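Local coordinates for ectoine dioxygenase (Sphingopyxis alaskensis, PDB 4MHR), which catalyses the iron(II)- and 2-oxoglutarate-dependent hydroxylation of L-ectoine to 5-hydroxyectoine, a compatible solute that protects cells against osmotic stress, at residues A[31-36]-A[123-128]; A[127-132]-A[271-276]; A[142-147]-A[259-264]. All blocks are in the same frame, centred on the assembly; numbering follows the deposited sequence.

Contact 1: A[31-36]-A[123-128]; sequences VHSEWT and ARFLLG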
loop_
_atom_site.group_PDB
_atom_site.type_symbol
_atom_site.label_atom_id
_atom_site.label_comp_id
_atom_site.label_asym_id
_atom_site.label_seq_id
_atom_site.Cartn_x
_atom_site.Cartn_y
_atom_site.Cartn_z
ATOM N N VAL A 31 -12.536 0.025 -9.855
ATOM C CA VAL A 31 -12.145 1.209 -10.605
ATOM C C VAL A 31 -13.392 2.138 -10.474
ATOM O O VAL A 31 -14.509 1.810 -10.888
ATOM C CB VAL A 31 -11.862 0.893 -12.058
ATOM C CG1 VAL A 31 -11.688 2.157 -12.890
ATOM C CG2 VAL A 31 -10.670 -0.019 -12.157
ATOM N N HIS A 32 -13.180 3.301 -9.901
ATOM C CA HIS A 32 -14.284 4.197 -9.566
ATOM C C HIS A 32 -14.563 5.306 -10.615
ATOM O O HIS A 32 -15.236 6.339 -10.324
ATOM C CB HIS A 32 -13.973 4.831 -8.236
ATOM C CG HIS A 32 -14.071 3.919 -7.048
ATOM N ND1 HIS A 32 -13.075 3.032 -6.680
ATOM C CD2 HIS A 32 -15.052 3.778 -6.126
ATOM C CE1 HIS A 32 -13.426 2.415 -5.549
ATOM N NE2 HIS A 32 -14.627 2.862 -5.198
ATOM N N SER A 33 -14.014 5.135 -11.806
ATOM C CA SER A 33 -14.210 6.141 -12.894
ATOM C C SER A 33 -14.585 5.381 -14.131
ATOM O O SER A 33 -14.091 4.268 -14.314
ATOM C CB SER A 33 -12.898 6.931 -13.210
ATOM O OG SER A 33 -12.489 7.794 -12.131
ATOM N N GLU A 34 -15.359 6.013 -15.029
ATOM C CA GLU A 34 -15.455 5.517 -16.425
ATOM C C GLU A 34 -14.086 5.709 -17.059
ATOM O O GLU A 34 -13.439 6.720 -16.835
ATOM C CB GLU A 34 -16.545 6.302 -17.223
ATOM C CG GLU A 34 -17.912 6.360 -16.562
ATOM C CD GLU A 34 -18.618 5.015 -16.853
ATOM O OE1 GLU A 34 -18.069 4.301 -17.691
ATOM O OE2 GLU A 34 -19.702 4.713 -16.337
ATOM N N TRP A 35 -13.643 4.771 -17.872
ATOM C CA TRP A 35 -12.424 4.956 -18.603
ATOM C C TRP A 35 -12.675 5.809 -19.830
ATOM O O TRP A 35 -13.600 5.513 -20.545
ATOM C CB TRP A 35 -11.844 3.633 -19.076
ATOM C CG TRP A 35 -10.465 3.858 -19.734
ATOM C CD1 TRP A 35 -9.243 4.014 -19.106
ATOM C CD2 TRP A 35 -10.212 4.060 -21.150
ATOM N NE1 TRP A 35 -8.238 4.215 -20.053
ATOM C CE2 TRP A 35 -8.805 4.235 -21.311
ATOM C CE3 TRP A 35 -11.030 4.013 -22.309
ATOM C CZ2 TRP A 35 -8.205 4.421 -22.589
ATOM C CZ3 TRP A 35 -10.407 4.252 -23.607
ATOM C CH2 TRP A 35 -9.032 4.440 -23.719
ATOM N N THR A 36 -11.824 6.793 -20.090
ATOM C CA THR A 36 -11.853 7.576 -21.384
ATOM C C THR A 36 -10.442 7.844 -21.863
ATOM O O THR A 36 -9.476 7.545 -21.131
ATOM C CB THR A 36 -12.485 8.936 -21.183
ATOM O OG1 THR A 36 -11.630 9.707 -20.326
ATOM C CG2 THR A 36 -13.838 8.779 -20.459
ATOM N N ALA A 123 -4.074 7.611 -9.035
ATOM C CA ALA A 123 -4.955 7.469 -7.892
ATOM C C ALA A 123 -6.315 8.154 -8.084
ATOM O O ALA A 123 -7.374 7.599 -7.681
ATOM C CB ALA A 123 -4.342 8.005 -6.612
ATOM N N ARG A 124 -6.272 9.398 -8.513
ATOM C CA ARG A 124 -7.508 10.168 -8.669
ATOM C C ARG A 124 -8.411 9.471 -9.712
ATOM O O ARG A 124 -9.580 9.470 -9.585
ATOM C CB ARG A 124 -7.197 11.613 -9.129
ATOM C CG ARG A 124 -6.543 12.413 -8.004
ATOM C CD ARG A 124 -5.801 13.652 -8.531
ATOM N NE ARG A 124 -6.812 14.566 -8.977
ATOM C CZ ARG A 124 -7.128 14.801 -10.240
ATOM N NH1 ARG A 124 -6.437 14.277 -11.246
ATOM N NH2 ARG A 124 -8.157 15.583 -10.482
ATOM N N PHE A 125 -7.831 8.943 -10.785
ATOM C CA PHE A 125 -8.636 8.153 -11.762
ATOM C C PHE A 125 -9.258 6.885 -11.100
ATOM O O PHE A 125 -10.486 6.624 -11.139
ATOM C CB PHE A 125 -7.764 7.728 -12.954
ATOM C CG PHE A 125 -8.496 6.811 -13.869
ATOM C CD1 PHE A 125 -9.498 7.301 -14.648
ATOM C CD2 PHE A 125 -8.239 5.436 -13.882
ATOM C CE1 PHE A 125 -10.278 6.414 -15.430
ATOM C CE2 PHE A 125 -8.945 4.588 -14.685
ATOM C CZ PHE A 125 -9.984 5.083 -15.431
ATOM N N LEU A 126 -8.407 6.057 -10.541
ATOM C CA LEU A 126 -8.836 4.755 -10.009
ATOM C C LEU A 126 -9.842 4.905 -8.867
ATOM O O LEU A 126 -10.774 4.060 -8.735
ATOM C CB LEU A 126 -7.658 3.900 -9.526
ATOM C CG LEU A 126 -6.763 3.425 -10.653
ATOM C CD1 LEU A 126 -5.562 2.693 -10.069
ATOM C CD2 LEU A 126 -7.500 2.486 -11.592
ATOM N N LEU A 127 -9.679 5.967 -8.091
ATOM C CA LEU A 127 -10.576 6.262 -6.963
ATOM C C LEU A 127 -11.768 7.226 -7.278
ATOM O O LEU A 127 -12.712 7.382 -6.474
ATOM C CB LEU A 127 -9.772 6.707 -5.768
ATOM C CG LEU A 127 -8.670 5.774 -5.304
ATOM C CD1 LEU A 127 -7.893 6.303 -4.101
ATOM C CD2 LEU A 127 -9.305 4.436 -4.994
ATOM N N GLY A 128 -11.790 7.737 -8.486
ATOM C CA GLY A 128 -12.849 8.600 -9.012
ATOM C C GLY A 128 -13.079 9.797 -8.145
ATOM O O GLY A 128 -14.173 10.051 -7.813
#

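Contact 2: A[127-132]-A[271-276]; sequences LGDEVY and YNAVSN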
loop_
_atom_site.group_PDB
_atom_site.type_symbol
_atom_site.label_atom_id
_atom_site.label_comp_id
_atom_site.label_asym_id
_atom_site.label_seq_id
_atom_site.Cartn_x
_atom_site.Cartn_y
_atom_site.Cartn_z
ATOM N N LEU A 127 -9.679 5.967 -8.091
ATOM C CA LEU A 127 -10.576 6.262 -6.963
ATOM C C LEU A 127 -11.768 7.226 -7.278
ATOM O O LEU A 127 -12.712 7.382 -6.474
ATOM C CB LEU A 127 -9.772 6.707 -5.768
ATOM C CG LEU A 127 -8.670 5.774 -5.304
ATOM C CD1 LEU A 127 -7.893 6.303 -4.101
ATOM C CD2 LEU A 127 -9.305 4.436 -4.994
ATOM N N GLY A 128 -11.790 7.737 -8.486
ATOM C CA GLY A 128 -12.849 8.600 -9.012
ATOM C C GLY A 128 -13.079 9.797 -8.145
ATOM O O GLY A 128 -14.173 10.051 -7.813
ATOM N N ASP A 129 -12.034 10.469 -7.690
ATOM C CA ASP A 129 -12.200 11.512 -6.674
ATOM C C ASP A 129 -10.875 12.235 -6.508
ATOM O O ASP A 129 -9.857 11.756 -6.925
ATOM C CB ASP A 129 -12.598 10.876 -5.313
ATOM C CG ASP A 129 -13.330 11.867 -4.336
ATOM O OD1 ASP A 129 -13.454 13.029 -4.706
ATOM O OD2 ASP A 129 -13.742 11.465 -3.214
ATOM N N GLU A 130 -10.895 13.418 -5.916
ATOM C CA GLU A 130 -9.694 13.943 -5.262
ATOM C C GLU A 130 -9.221 13.003 -4.128
ATOM O O GLU A 130 -10.031 12.288 -3.481
ATOM C CB GLU A 130 -10.008 15.364 -4.696
ATOM C CG GLU A 130 -10.410 16.397 -5.800
ATOM C CD GLU A 130 -9.437 16.443 -6.947
ATOM O OE1 GLU A 130 -8.179 16.313 -6.752
ATOM O OE2 GLU A 130 -9.927 16.512 -8.096
ATOM N N VAL A 131 -7.941 13.036 -3.831
ATOM C CA VAL A 131 -7.352 12.053 -2.886
ATOM C C VAL A 131 -6.470 12.718 -1.841
ATOM O O VAL A 131 -6.026 13.845 -2.023
ATOM C CB VAL A 131 -6.459 11.041 -3.641
ATOM C CG1 VAL A 131 -7.288 10.189 -4.543
ATOM C CG2 VAL A 131 -5.419 11.748 -4.472
ATOM N N TYR A 132 -6.196 12.007 -0.769
ATOM C CA TYR A 132 -5.239 12.481 0.209
ATOM C C TYR A 132 -4.479 11.251 0.703
ATOM O O TYR A 132 -4.839 10.083 0.371
ATOM C CB TYR A 132 -5.976 13.235 1.340
ATOM C CG TYR A 132 -6.735 12.302 2.252
ATOM C CD1 TYR A 132 -7.981 11.797 1.893
ATOM C CD2 TYR A 132 -6.201 11.890 3.423
ATOM C CE1 TYR A 132 -8.639 10.941 2.705
ATOM C CE2 TYR A 132 -6.881 10.990 4.263
ATOM C CZ TYR A 132 -8.090 10.543 3.887
ATOM O OH TYR A 132 -8.806 9.646 4.646
ATOM N N TYR A 271 -3.219 6.143 -0.829
ATOM C CA TYR A 271 -4.134 7.210 -1.314
ATOM C C TYR A 271 -5.540 6.810 -0.942
ATOM O O TYR A 271 -5.970 5.671 -1.185
ATOM C CB TYR A 271 -3.974 7.379 -2.832
ATOM C CG TYR A 271 -2.654 7.864 -3.312
ATOM C CD1 TYR A 271 -2.415 9.243 -3.516
ATOM C CD2 TYR A 271 -1.608 6.993 -3.554
ATOM C CE1 TYR A 271 -1.167 9.699 -3.998
ATOM C CE2 TYR A 271 -0.351 7.454 -3.998
ATOM C CZ TYR A 271 -0.136 8.810 -4.171
ATOM O OH TYR A 271 1.069 9.251 -4.624
ATOM N N ASN A 272 -6.272 7.704 -0.316
ATOM C CA ASN A 272 -7.696 7.526 -0.060
ATOM C C ASN A 272 -8.537 8.626 -0.758
ATOM O O ASN A 272 -8.093 9.727 -0.882
ATOM C CB ASN A 272 -7.976 7.505 1.437
ATOM C CG ASN A 272 -9.408 7.002 1.767
ATOM O OD1 ASN A 272 -10.024 6.209 1.035
ATOM N ND2 ASN A 272 -9.920 7.423 2.921
ATOM N N ALA A 273 -9.750 8.310 -1.198
ATOM C CA ALA A 273 -10.627 9.327 -1.753
ATOM C C ALA A 273 -11.022 10.277 -0.601
ATOM O O ALA A 273 -11.324 9.823 0.540
ATOM C CB ALA A 273 -11.892 8.680 -2.371
ATOM N N VAL A 274 -11.024 11.567 -0.874
ATOM C CA VAL A 274 -11.490 12.552 0.176
ATOM C C VAL A 274 -12.919 12.288 0.662
ATOM O O VAL A 274 -13.174 12.479 1.826
ATOM C CB VAL A 274 -11.302 14.034 -0.249
ATOM C CG1 VAL A 274 -9.855 14.376 -0.553
ATOM C CG2 VAL A 274 -12.158 14.339 -1.488
ATOM N N SER A 275 -13.806 11.772 -0.196
ATOM C CA SER A 275 -15.158 11.346 0.162
ATOM C C SER A 275 -15.232 10.029 1.001
ATOM O O SER A 275 -16.234 9.725 1.606
ATOM C CB SER A 275 -16.053 11.223 -1.117
ATOM O OG SER A 275 -15.591 10.196 -1.973
ATOM N N ASN A 276 -14.157 9.274 1.098
ATOM C CA ASN A 276 -14.130 8.063 1.943
ATOM C C ASN A 276 -13.427 8.320 3.274
ATOM O O ASN A 276 -12.679 7.487 3.765
ATOM C CB ASN A 276 -13.363 7.007 1.155
ATOM C CG ASN A 276 -13.502 5.620 1.738
ATOM O OD1 ASN A 276 -14.543 5.243 2.250
ATOM N ND2 ASN A 276 -12.431 4.832 1.646
#

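Contact 3: A[142-147]-A[259-264]; sequences PGFKGR and ITPFPR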
loop_
_atom_site.group_PDB
_atom_site.type_symbol
_atom_site.label_atom_id
_atom_site.label_comp_id
_atom_site.label_asym_id
_atom_site.label_seq_id
_atom_site.Cartn_x
_atom_site.Cartn_y
_atom_site.Cartn_z
ATOM N N PRO A 142 16.189 -5.857 5.879
ATOM C CA PRO A 142 17.571 -6.236 5.582
ATOM C C PRO A 142 17.712 -7.614 4.950
ATOM O O PRO A 142 16.853 -8.462 5.074
ATOM C CB PRO A 142 18.215 -6.297 6.968
ATOM C CG PRO A 142 17.073 -6.727 7.854
ATOM C CD PRO A 142 15.918 -5.922 7.333
ATOM N N GLY A 143 18.850 -7.810 4.335
ATOM C CA GLY A 143 19.294 -9.126 3.938
ATOM C C GLY A 143 19.528 -10.004 5.140
ATOM O O GLY A 143 19.617 -9.499 6.271
ATOM N N PHE A 144 19.594 -11.313 4.884
ATOM C CA PHE A 144 20.014 -12.372 5.840
ATOM C C PHE A 144 19.036 -12.683 6.930
ATOM O O PHE A 144 18.741 -13.874 7.204
ATOM C CB PHE A 144 21.348 -12.059 6.476
ATOM C CG PHE A 144 22.426 -11.844 5.515
ATOM C CD1 PHE A 144 22.996 -12.941 4.838
ATOM C CD2 PHE A 144 22.965 -10.586 5.346
ATOM C CE1 PHE A 144 24.043 -12.732 3.961
ATOM C CE2 PHE A 144 24.001 -10.387 4.449
ATOM C CZ PHE A 144 24.558 -11.458 3.783
ATOM N N LYS A 145 18.537 -11.649 7.580
ATOM C CA LYS A 145 17.506 -11.901 8.616
ATOM C C LYS A 145 16.160 -11.186 8.379
ATOM O O LYS A 145 15.370 -10.947 9.341
ATOM C CB LYS A 145 18.082 -11.589 10.015
ATOM C CG LYS A 145 18.914 -12.761 10.592
ATOM C CD LYS A 145 20.416 -12.609 10.271
ATOM C CE LYS A 145 21.307 -13.881 10.349
ATOM N NZ LYS A 145 22.722 -13.572 9.878
ATOM N N GLY A 146 15.894 -10.871 7.103
ATOM C CA GLY A 146 14.559 -10.435 6.677
ATOM C C GLY A 146 13.390 -11.287 7.164
ATOM O O GLY A 146 13.255 -12.495 6.852
ATOM N N ARG A 147 12.442 -10.628 7.815
ATOM C CA ARG A 147 11.243 -11.297 8.335
ATOM C C ARG A 147 10.082 -11.329 7.324
ATOM O O ARG A 147 9.988 -10.494 6.379
ATOM C CB ARG A 147 10.766 -10.530 9.558
ATOM C CG ARG A 147 11.818 -10.321 10.641
ATOM C CD ARG A 147 12.043 -11.599 11.416
ATOM N NE ARG A 147 10.781 -12.305 11.633
ATOM C CZ ARG A 147 10.679 -13.515 12.176
ATOM N NH1 ARG A 147 11.756 -14.161 12.617
ATOM N NH2 ARG A 147 9.473 -14.060 12.306
ATOM N N ILE A 259 16.521 -14.505 3.463
ATOM C CA ILE A 259 17.849 -14.939 3.907
ATOM C C ILE A 259 18.883 -14.476 2.916
ATOM O O ILE A 259 20.061 -14.586 3.190
ATOM C CB ILE A 259 17.939 -16.472 4.141
ATOM C CG1 ILE A 259 17.746 -17.308 2.838
ATOM C CG2 ILE A 259 16.952 -16.900 5.229
ATOM C CD1 ILE A 259 18.427 -18.681 2.885
ATOM N N THR A 260 18.462 -13.941 1.771
ATOM C CA THR A 260 19.467 -13.439 0.834
ATOM C C THR A 260 20.239 -12.252 1.338
ATOM O O THR A 260 19.764 -11.508 2.215
ATOM C CB THR A 260 18.954 -13.100 -0.572
ATOM O OG1 THR A 260 18.395 -11.789 -0.639
ATOM C CG2 THR A 260 17.930 -14.188 -1.092
ATOM N N PRO A 261 21.441 -12.060 0.783
ATOM C CA PRO A 261 22.151 -10.849 1.137
ATOM C C PRO A 261 21.492 -9.586 0.580
ATOM O O PRO A 261 21.975 -8.533 0.813
ATOM C CB PRO A 261 23.526 -11.034 0.450
ATOM C CG PRO A 261 23.659 -12.537 0.283
ATOM C CD PRO A 261 22.240 -12.902 -0.123
ATOM N N PHE A 262 20.427 -9.672 -0.174
ATOM C CA PHE A 262 19.971 -8.499 -0.928
ATOM C C PHE A 262 18.765 -7.865 -0.211
ATOM O O PHE A 262 17.723 -8.522 -0.107
ATOM C CB PHE A 262 19.526 -8.921 -2.328
ATOM C CG PHE A 262 20.600 -9.620 -3.125
ATOM C CD1 PHE A 262 21.876 -9.056 -3.270
ATOM C CD2 PHE A 262 20.361 -10.852 -3.695
ATOM C CE1 PHE A 262 22.866 -9.719 -3.991
ATOM C CE2 PHE A 262 21.349 -11.516 -4.414
ATOM C CZ PHE A 262 22.588 -10.961 -4.565
ATOM N N PRO A 263 18.888 -6.598 0.261
ATOM C CA PRO A 263 17.848 -5.908 1.035
ATOM C C PRO A 263 16.636 -5.568 0.167
ATOM O O PRO A 263 16.714 -5.565 -1.042
ATOM C CB PRO A 263 18.526 -4.615 1.442
ATOM C CG PRO A 263 19.380 -4.308 0.244
ATOM C CD PRO A 263 19.962 -5.666 -0.092
ATOM N N ARG A 264 15.514 -5.337 0.802
ATOM C CA ARG A 264 14.326 -4.783 0.135
ATOM C C ARG A 264 14.040 -3.457 0.745
ATOM O O ARG A 264 14.148 -3.307 1.977
ATOM C CB ARG A 264 13.099 -5.643 0.409
ATOM C CG ARG A 264 12.941 -6.788 -0.548
ATOM C CD ARG A 264 11.574 -7.421 -0.342
ATOM N NE ARG A 264 10.472 -6.662 -0.965
ATOM C CZ ARG A 264 9.477 -6.022 -0.331
ATOM N NH1 ARG A 264 9.384 -5.985 1.000
ATOM N NH2 ARG A 264 8.550 -5.391 -1.057
#

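Contact 1: A[31-36]-A[123-128]
CG of F125 stands anti to the backbone N (chi1 174°), which carries the end of the ring to segment 31-36, where V31, S33 and W35 meet it. A first torsion of -68° puts OG of S33 beside its backbone N and directs it to the last helical turn. There OG donates to F125 O over a short 2.5 Å, in the carbonyl plane and on a lone pair. The same oxygen also accepts the amide of G128, so two donors hold this C-terminal carbonyl.

L126 O is gripped twice. H32 N lies 2.8 Å from L126 O, above the carbonyl plane, while H32 ND1 reaches L126 O at 3.3 Å within that plane, the oxygen at the edge of the imidazole, in a longer, bent bond (139° at the hydrogen) that favours this turn of the ring. With an alanine at H32, L126 O would probably keep the backbone amide but lose the ND1 bond, and the ring's cover over this end of the helix would go.

S33 CB (3.5 Å from F125 CE1), W35 CD1 (3.9 Å from F125 CZ) and V31 CG1 approach the F125 ring obliquely, while E34 O lies at its edge; the indole plane is nearly perpendicular to the phenyl. V31 divides its branches, CG1 touching F125 CE2 and CG2 touching L126 CD2. G128, with positive phi, closes the helix in a Schellman motif, and its CA meets H32 O in a CA-H...O contact where a CB would clash.

The loop between strand 23-25 and helix 43-52 lies across the C-terminal end of helix 117-127, bonding to its carbonyls. Helix 43-52 adds F49 against L126 and A43 and A46 against W35, whose NE1 bonds to I41 O, while L170 of strand 169-175 packs on L126 and L127.

Contact 2: A[127-132]-A[271-276]
The phenol ring of Y132 turns its edge to A273 O, which lies in the ring plane 3.6 Å from Y132 CE1, and V274 CA comes to the same plane near CD1. N272 O approaches the ring obliquely. Y132 and the N272 side chain run side by side in the same direction, ring and amide planes 56° apart, and N272 ND2 donates to Y132 OH at 3.0 Å with the hydroxyl in the amide plane. The amide is fixed further by N276: ND2 of N272 also donates to N276 O, and its OD1 accepts from N276 ND2.

The carboxylate of D129 holds the turn that follows strand 264-273. D129 OD2 receives S275 OG at 2.6 Å on its anti side and S275 N at 3.0 Å on its syn side, from opposite faces of the carboxylate plane. CG of D129 lies anti to the backbone N (chi1 -157°), carrying the carboxylate past A273 CB to both donors.

Backbone bonds pair Y132 with N272 in both directions, and V274 N adds a nearly straight bond to E130 O. L127 CD1 rests on Y271 O at 3.5 Å, and V131 CG2 touches the Y271 ring.

This antiparallel pairing joins strand 131-141 to strand 264-273 within the large sheet of the cupin fold. Strand 169-175 flanks 264-273 on its other side, and helix 117-127 packs A123 against Y271 and R124 against V131.

Contact 3: A[142-147]-A[259-264]
F144 and P261 provide the apolar part of this contact between two surface loops. The pyrrolidine meets one face of the phenyl ring: P261 CA stands 3.9 Å from the F144 ring centroid, 20° off the normal, a CH-pi contact, and P261 CB closes to 3.5 Å from F144 CZ. The side chains cross at about a right angle. F144 CB points away from the other loop, but chi1 of -56° sets the ring beside its backbone N and brings its end back over the proline. T260 O lies above the same ring face, offset toward the rim.

Between the two segments F144 N donates to T260 O at 2.7 Å from above the carbonyl plane; next to it G146 bonds to the backbone of N258. Within segment 259-264, T260 OG1 accepts F262 N at 3.0 Å, forming an ST turn that shapes the chain around P261; this hydroxyl is also bonded to N258 OD1.

Weaker CA-H...O contacts run both ways between F144 and I259: F144 CA is 3.5 Å from I259 O, and I259 CA is 3.6 Å from F144 O. G143 lies close against the bend, with its CA 3.0 Å from T260 O; a CB on G143 would clash with the carbonyl oxygens of T260 and P261.

One loop leaves strand 131-141 and the other leads into its antiparallel neighbour 264-273, their pairing continued to the contact by the R264-K141 backbone bond. They are connections at the rim of the cupin fold of the PhyH family, and K141, which binds 2-oxoglutarate, immediately precedes P142.

Contact 2 is the buried one, contact 1 is partly buried, and contact 3 lies at the surface. Contact 2 pairs strands 131-141 and 264-273 at one end, and contact 3 joins the loops at their other end, with centres about 35 Å apart. Contacts 1 and 2 share L127 and G128, where helix 117-127 passes into strand 131-141, and a salt bridge from R124 NH2 to E130 OE2 further connects them. Their chemistry follows their place: helix-end carbonyls bonded by a loop in contact 1, regular strand pairing with buried amide and phenol groups and a carboxylate holding the turn in contact 2, and proline, glycine and an exposed aromatic ring in contact 3.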